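Local coordinates for protein putative RnfG subunit of electron transport complex (Thermotoga maritima, PDB 3DCZ) that probably carries covalently bound FMN as part of a membrane-bound complex that couples electron transfer to the translocation of ions across the membrane, at residues Tyr64-Phe76 with Arg82-Phe94. Numbering follows the deposited sequence.
Sequences YKEGVVLGPLYEF and RNAYVLSGYAPGF. With ACT (acetate ion), chain D.
Tyr85 and Glu75 lie side by side on one face of an antiparallel strand pair, carboxylate and ring turned only 20° apart, with Glu75 OE1 3.6 Å from Tyr85 CE1. Leu73 CD1 reaches the same ring obliquely, 4.0 Å from Tyr85 CD1. Tyr85 OH and Asn83 ND2 both hydrogen-bond one acetate oxygen, which sits in the ring plane at its edge, 2.6 Å from Tyr85 OH; the ion is probably from the crystallisation liquor. Without the ring, as with an alanine here, Leu73 CD1 and Glu75 CG would probably lose the surface they pack on, and the acetate the hydroxyl it bonds. On the other face, Phe76 CE1 meets Val86 CG2 at 3.7 Å. With CG anti to its carbonyl carbon (chi1 -61°), Tyr74 brings CD2 within 3.7 Å of Val86 O, which approaches near the ring plane; the Tyr74 hydroxyl is hydrogen-bonded to Gly55 O and Lys24 NZ, and side chains of helix 44-54 touch those of Tyr74 and Phe76. Paired backbone hydrogen bonds link Val68 with Tyr90, Leu70 with Ser88, Tyr74 with Val86 and Phe76 with Ala84. Between Leu70 and Tyr74, where a cis peptide precedes Pro72, the register slips by two residues. This is a beta hairpin interrupted by a beta bulge, its two strands lying next to each other in the five-stranded antiparallel sheet of this RnfG subunit.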
loop_
_atom_site.group_PDB
_atom_site.type_symbol
_atom_site.label_atom_id
_atom_site.label_comp_id
_atom_site.label_asym_id
_atom_site.label_seq_id
_atom_site.Cartn_x
_atom_site.Cartn_y
_atom_site.Cartn_z
ATOM N N TYR A 64 -0.444 -16.689 1.215
ATOM C CA TYR A 64 -0.050 -16.869 2.607
ATOM C C TYR A 64 -1.239 -17.362 3.429
ATOM O O TYR A 64 -2.396 -17.256 3.008
ATOM C CB TYR A 64 0.424 -15.539 3.190
ATOM C CG TYR A 64 1.646 -14.936 2.533
ATOM C CD1 TYR A 64 2.922 -15.263 2.955
ATOM C CD2 TYR A 64 1.518 -14.036 1.458
ATOM C CE1 TYR A 64 4.036 -14.703 2.380
ATOM C CE2 TYR A 64 2.627 -13.465 0.890
ATOM C CZ TYR A 64 3.885 -13.772 1.352
ATOM O OH TYR A 64 5.036 -13.242 0.791
ATOM N N LYS A 65 -0.984 -17.818 4.661
ATOM C CA LYS A 65 -2.083 -18.277 5.496
ATOM C C LYS A 65 -3.152 -17.207 5.671
ATOM O O LYS A 65 -4.340 -17.503 5.730
ATOM C CB LYS A 65 -1.582 -18.764 6.870
ATOM C CG LYS A 65 -2.627 -19.430 7.699
ATOM N N GLU A 66 -2.720 -15.961 5.777
ATOM C CA GLU A 66 -3.560 -14.859 6.188
ATOM C C GLU A 66 -4.041 -13.984 5.041
ATOM O O GLU A 66 -4.776 -13.031 5.255
ATOM C CB GLU A 66 -2.776 -13.969 7.163
ATOM C CG GLU A 66 -2.214 -14.736 8.349
ATOM C CD GLU A 66 -2.918 -14.385 9.601
ATOM O OE1 GLU A 66 -2.622 -13.293 10.129
ATOM O OE2 GLU A 66 -3.756 -15.186 10.047
ATOM N N GLY A 67 -3.606 -14.281 3.809
ATOM C CA GLY A 67 -4.058 -13.488 2.678
ATOM C C GLY A 67 -3.242 -13.799 1.436
ATOM O O GLY A 67 -2.489 -14.779 1.401
ATOM N N VAL A 68 -3.404 -12.932 0.443
ATOM C CA VAL A 68 -2.838 -13.164 -0.883
ATOM C C VAL A 68 -2.211 -11.870 -1.411
ATOM O O VAL A 68 -2.794 -10.802 -1.312
ATOM C CB VAL A 68 -3.946 -13.634 -1.881
ATOM C CG1 VAL A 68 -3.305 -13.922 -3.269
ATOM C CG2 VAL A 68 -4.690 -14.858 -1.376
ATOM N N VAL A 69 -1.003 -11.997 -1.951
ATOM C CA VAL A 69 -0.335 -10.911 -2.650
ATOM C C VAL A 69 -0.491 -11.098 -4.149
ATOM O O VAL A 69 -0.296 -12.197 -4.680
ATOM C CB VAL A 69 1.145 -10.839 -2.244
ATOM C CG1 VAL A 69 1.899 -9.819 -3.106
ATOM C CG2 VAL A 69 1.258 -10.508 -0.714
ATOM N N LEU A 70 -0.938 -10.019 -4.779
ATOM C CA LEU A 70 -1.337 -10.004 -6.173
ATOM C C LEU A 70 -0.397 -9.166 -7.001
ATOM O O LEU A 70 0.014 -8.080 -6.590
ATOM C CB LEU A 70 -2.742 -9.450 -6.256
ATOM C CG LEU A 70 -3.798 -10.192 -5.453
ATOM C CD1 LEU A 70 -5.102 -9.377 -5.363
ATOM C CD2 LEU A 70 -4.100 -11.529 -6.121
ATOM N N GLY A 71 -0.064 -9.661 -8.182
ATOM C CA GLY A 71 0.837 -8.933 -9.083
ATOM C C GLY A 71 0.126 -8.584 -10.377
ATOM O O GLY A 71 -1.092 -8.692 -10.488
ATOM N N PRO A 72 0.889 -8.158 -11.384
ATOM C CA PRO A 72 2.326 -8.020 -11.375
ATOM C C PRO A 72 2.883 -7.067 -10.350
ATOM O O PRO A 72 2.193 -6.170 -9.871
ATOM C CB PRO A 72 2.618 -7.413 -12.776
ATOM C CG PRO A 72 1.481 -7.729 -13.585
ATOM C CD PRO A 72 0.297 -7.783 -12.683
ATOM N N LEU A 73 4.162 -7.265 -10.035
ATOM C CA LEU A 73 4.912 -6.295 -9.256
ATOM C C LEU A 73 5.249 -5.173 -10.246
ATOM O O LEU A 73 6.046 -5.374 -11.161
ATOM C CB LEU A 73 6.191 -6.958 -8.734
ATOM C CG LEU A 73 7.102 -6.032 -7.952
ATOM C CD1 LEU A 73 6.388 -5.419 -6.758
ATOM C CD2 LEU A 73 8.345 -6.776 -7.522
ATOM N N TYR A 74 4.658 -4.001 -10.091
ATOM C CA TYR A 74 4.969 -2.862 -10.946
ATOM C C TYR A 74 6.114 -2.070 -10.322
ATOM O O TYR A 74 6.065 -1.740 -9.130
ATOM C CB TYR A 74 3.760 -1.933 -11.076
ATOM C CG TYR A 74 2.569 -2.612 -11.691
ATOM C CD1 TYR A 74 2.494 -2.841 -13.057
ATOM C CD2 TYR A 74 1.515 -3.026 -10.904
ATOM C CE1 TYR A 74 1.371 -3.461 -13.629
ATOM C CE2 TYR A 74 0.400 -3.654 -11.454
ATOM C CZ TYR A 74 0.320 -3.864 -12.818
ATOM O OH TYR A 74 -0.774 -4.510 -13.422
ATOM N N GLU A 75 7.128 -1.771 -11.130
ATOM C CA GLU A 75 8.314 -1.057 -10.688
ATOM C C GLU A 75 8.409 0.307 -11.319
ATOM O O GLU A 75 8.116 0.464 -12.514
ATOM C CB GLU A 75 9.538 -1.801 -11.138
ATOM C CG GLU A 75 9.656 -3.208 -10.578
ATOM C CD GLU A 75 10.967 -3.847 -10.967
ATOM O OE1 GLU A 75 11.958 -3.590 -10.266
ATOM O OE2 GLU A 75 11.029 -4.562 -11.977
ATOM N N PHE A 76 8.843 1.274 -10.524
ATOM C CA PHE A 76 8.975 2.654 -10.985
ATOM C C PHE A 76 10.226 3.253 -10.369
ATOM O O PHE A 76 10.782 2.714 -9.403
ATOM C CB PHE A 76 7.751 3.507 -10.603
ATOM C CG PHE A 76 6.445 2.917 -11.010
ATOM C CD1 PHE A 76 5.801 2.005 -10.184
ATOM C CD2 PHE A 76 5.864 3.241 -12.221
ATOM C CE1 PHE A 76 4.578 1.435 -10.560
ATOM C CE2 PHE A 76 4.651 2.661 -12.612
ATOM C CZ PHE A 76 4.015 1.760 -11.776
ATOM N N ARG A 82 14.275 7.461 -6.536
ATOM C CA ARG A 82 14.003 6.352 -5.613
ATOM C C ARG A 82 13.233 5.253 -6.325
ATOM O O ARG A 82 12.402 5.520 -7.179
ATOM C CB ARG A 82 13.196 6.847 -4.401
ATOM C CG ARG A 82 13.875 7.936 -3.591
ATOM C CD ARG A 82 12.980 8.393 -2.434
ATOM N NE ARG A 82 11.844 9.199 -2.933
ATOM C CZ ARG A 82 10.667 9.349 -2.314
ATOM N NH1 ARG A 82 10.406 8.773 -1.141
ATOM N NH2 ARG A 82 9.729 10.093 -2.884
ATOM N N ASN A 83 13.493 4.009 -5.949
ATOM C CA ASN A 83 12.745 2.882 -6.501
ATOM C C ASN A 83 11.453 2.683 -5.759
ATOM O O ASN A 83 11.430 2.547 -4.537
ATOM C CB ASN A 83 13.579 1.598 -6.441
ATOM C CG ASN A 83 14.670 1.555 -7.490
ATOM O OD1 ASN A 83 14.876 2.515 -8.240
ATOM N ND2 ASN A 83 15.344 0.443 -7.563
ATOM N N ALA A 84 10.378 2.632 -6.528
ATOM C CA ALA A 84 9.031 2.487 -6.003
ATOM C C ALA A 84 8.453 1.177 -6.553
ATOM O O ALA A 84 8.786 0.772 -7.654
ATOM C CB ALA A 84 8.200 3.673 -6.394
ATOM N N TYR A 85 7.597 0.539 -5.752
ATOM C CA TYR A 85 6.981 -0.737 -6.091
ATOM C C TYR A 85 5.506 -0.603 -5.822
ATOM O O TYR A 85 5.133 -0.114 -4.743
ATOM C CB TYR A 85 7.595 -1.846 -5.219
ATOM C CG TYR A 85 9.049 -2.004 -5.539
ATOM C CD1 TYR A 85 9.438 -2.830 -6.610
ATOM C CD2 TYR A 85 10.011 -1.261 -4.900
ATOM C CE1 TYR A 85 10.753 -2.915 -6.994
ATOM C CE2 TYR A 85 11.343 -1.371 -5.265
ATOM C CZ TYR A 85 11.706 -2.200 -6.320
ATOM O OH TYR A 85 13.013 -2.290 -6.724
ATOM N N VAL A 86 4.669 -1.014 -6.766
ATOM C CA VAL A 86 3.231 -1.056 -6.546
ATOM C C VAL A 86 2.795 -2.497 -6.671
ATOM O O VAL A 86 3.134 -3.205 -7.607
ATOM C CB VAL A 86 2.454 -0.125 -7.526
ATOM C CG1 VAL A 86 0.953 -0.315 -7.343
ATOM C CG2 VAL A 86 2.892 1.343 -7.323
ATOM N N LEU A 87 2.047 -2.923 -5.669
ATOM C CA LEU A 87 1.401 -4.229 -5.771
ATOM C C LEU A 87 0.031 -4.196 -5.133
ATOM O O LEU A 87 -0.431 -3.144 -4.694
ATOM C CB LEU A 87 2.316 -5.340 -5.222
ATOM C CG LEU A 87 2.677 -5.348 -3.734
ATOM C CD1 LEU A 87 3.601 -6.523 -3.422
ATOM C CD2 LEU A 87 3.373 -4.034 -3.322
ATOM N N SER A 88 -0.645 -5.343 -5.168
ATOM C CA SER A 88 -1.990 -5.447 -4.661
ATOM C C SER A 88 -2.052 -6.593 -3.637
ATOM O O SER A 88 -1.182 -7.473 -3.576
ATOM C CB SER A 88 -2.917 -5.718 -5.850
ATOM O OG SER A 88 -3.058 -4.518 -6.617
ATOM N N GLY A 89 -3.131 -6.613 -2.874
ATOM C CA GLY A 89 -3.310 -7.645 -1.904
ATOM C C GLY A 89 -4.735 -7.843 -1.462
ATOM O O GLY A 89 -5.620 -7.000 -1.704
ATOM N N TYR A 90 -4.933 -8.988 -0.842
ATOM C CA TYR A 90 -6.221 -9.438 -0.355
ATOM C C TYR A 90 -6.070 -10.056 1.039
ATOM O O TYR A 90 -5.105 -10.753 1.304
ATOM C CB TYR A 90 -6.762 -10.537 -1.282
ATOM C CG TYR A 90 -7.984 -11.259 -0.746
ATOM C CD1 TYR A 90 -9.269 -10.729 -0.880
ATOM C CD2 TYR A 90 -7.841 -12.462 -0.047
ATOM C CE1 TYR A 90 -10.357 -11.412 -0.357
ATOM C CE2 TYR A 90 -8.921 -13.134 0.459
ATOM C CZ TYR A 90 -10.164 -12.607 0.315
ATOM O OH TYR A 90 -11.202 -13.346 0.876
ATOM N N ALA A 91 -7.052 -9.859 1.897
ATOM C CA ALA A 91 -7.187 -10.624 3.122
ATOM C C ALA A 91 -8.651 -10.950 3.340
ATOM O O ALA A 91 -9.521 -10.183 2.944
ATOM C CB ALA A 91 -6.606 -9.841 4.340
ATOM N N PRO A 92 -8.918 -12.108 3.953
ATOM C CA PRO A 92 -10.323 -12.433 4.318
ATOM C C PRO A 92 -10.958 -11.302 5.161
ATOM O O PRO A 92 -10.310 -10.731 6.011
ATOM C CB PRO A 92 -10.201 -13.728 5.109
ATOM C CG PRO A 92 -8.881 -14.321 4.754
ATOM C CD PRO A 92 -7.973 -13.163 4.347
ATOM N N GLY A 93 -12.209 -10.955 4.887
ATOM C CA GLY A 93 -12.819 -9.730 5.431
ATOM C C GLY A 93 -13.113 -8.819 4.244
ATOM O O GLY A 93 -13.967 -7.940 4.318
ATOM N N PHE A 94 -12.403 -9.040 3.141
ATOM C CA PHE A 94 -12.742 -8.425 1.871
ATOM C C PHE A 94 -13.831 -9.230 1.178
ATOM O O PHE A 94 -14.694 -9.803 1.847
ATOM C CB PHE A 94 -11.514 -8.317 0.998
ATOM C CG PHE A 94 -10.479 -7.394 1.550
ATOM C CD1 PHE A 94 -10.777 -6.514 2.586
ATOM C CD2 PHE A 94 -9.209 -7.391 1.023
ATOM C CE1 PHE A 94 -9.810 -5.664 3.059
ATOM C CE2 PHE A 94 -8.250 -6.563 1.532
ATOM C CZ PHE A 94 -8.559 -5.711 2.554
HETATM C C ACT D . 15.676 -2.037 -4.543
HETATM O O ACT D . 14.875 -1.298 -5.140
HETATM O OXT ACT D . 16.801 -1.522 -4.353
HETATM C CH3 ACT D . 15.319 -3.401 -4.061
#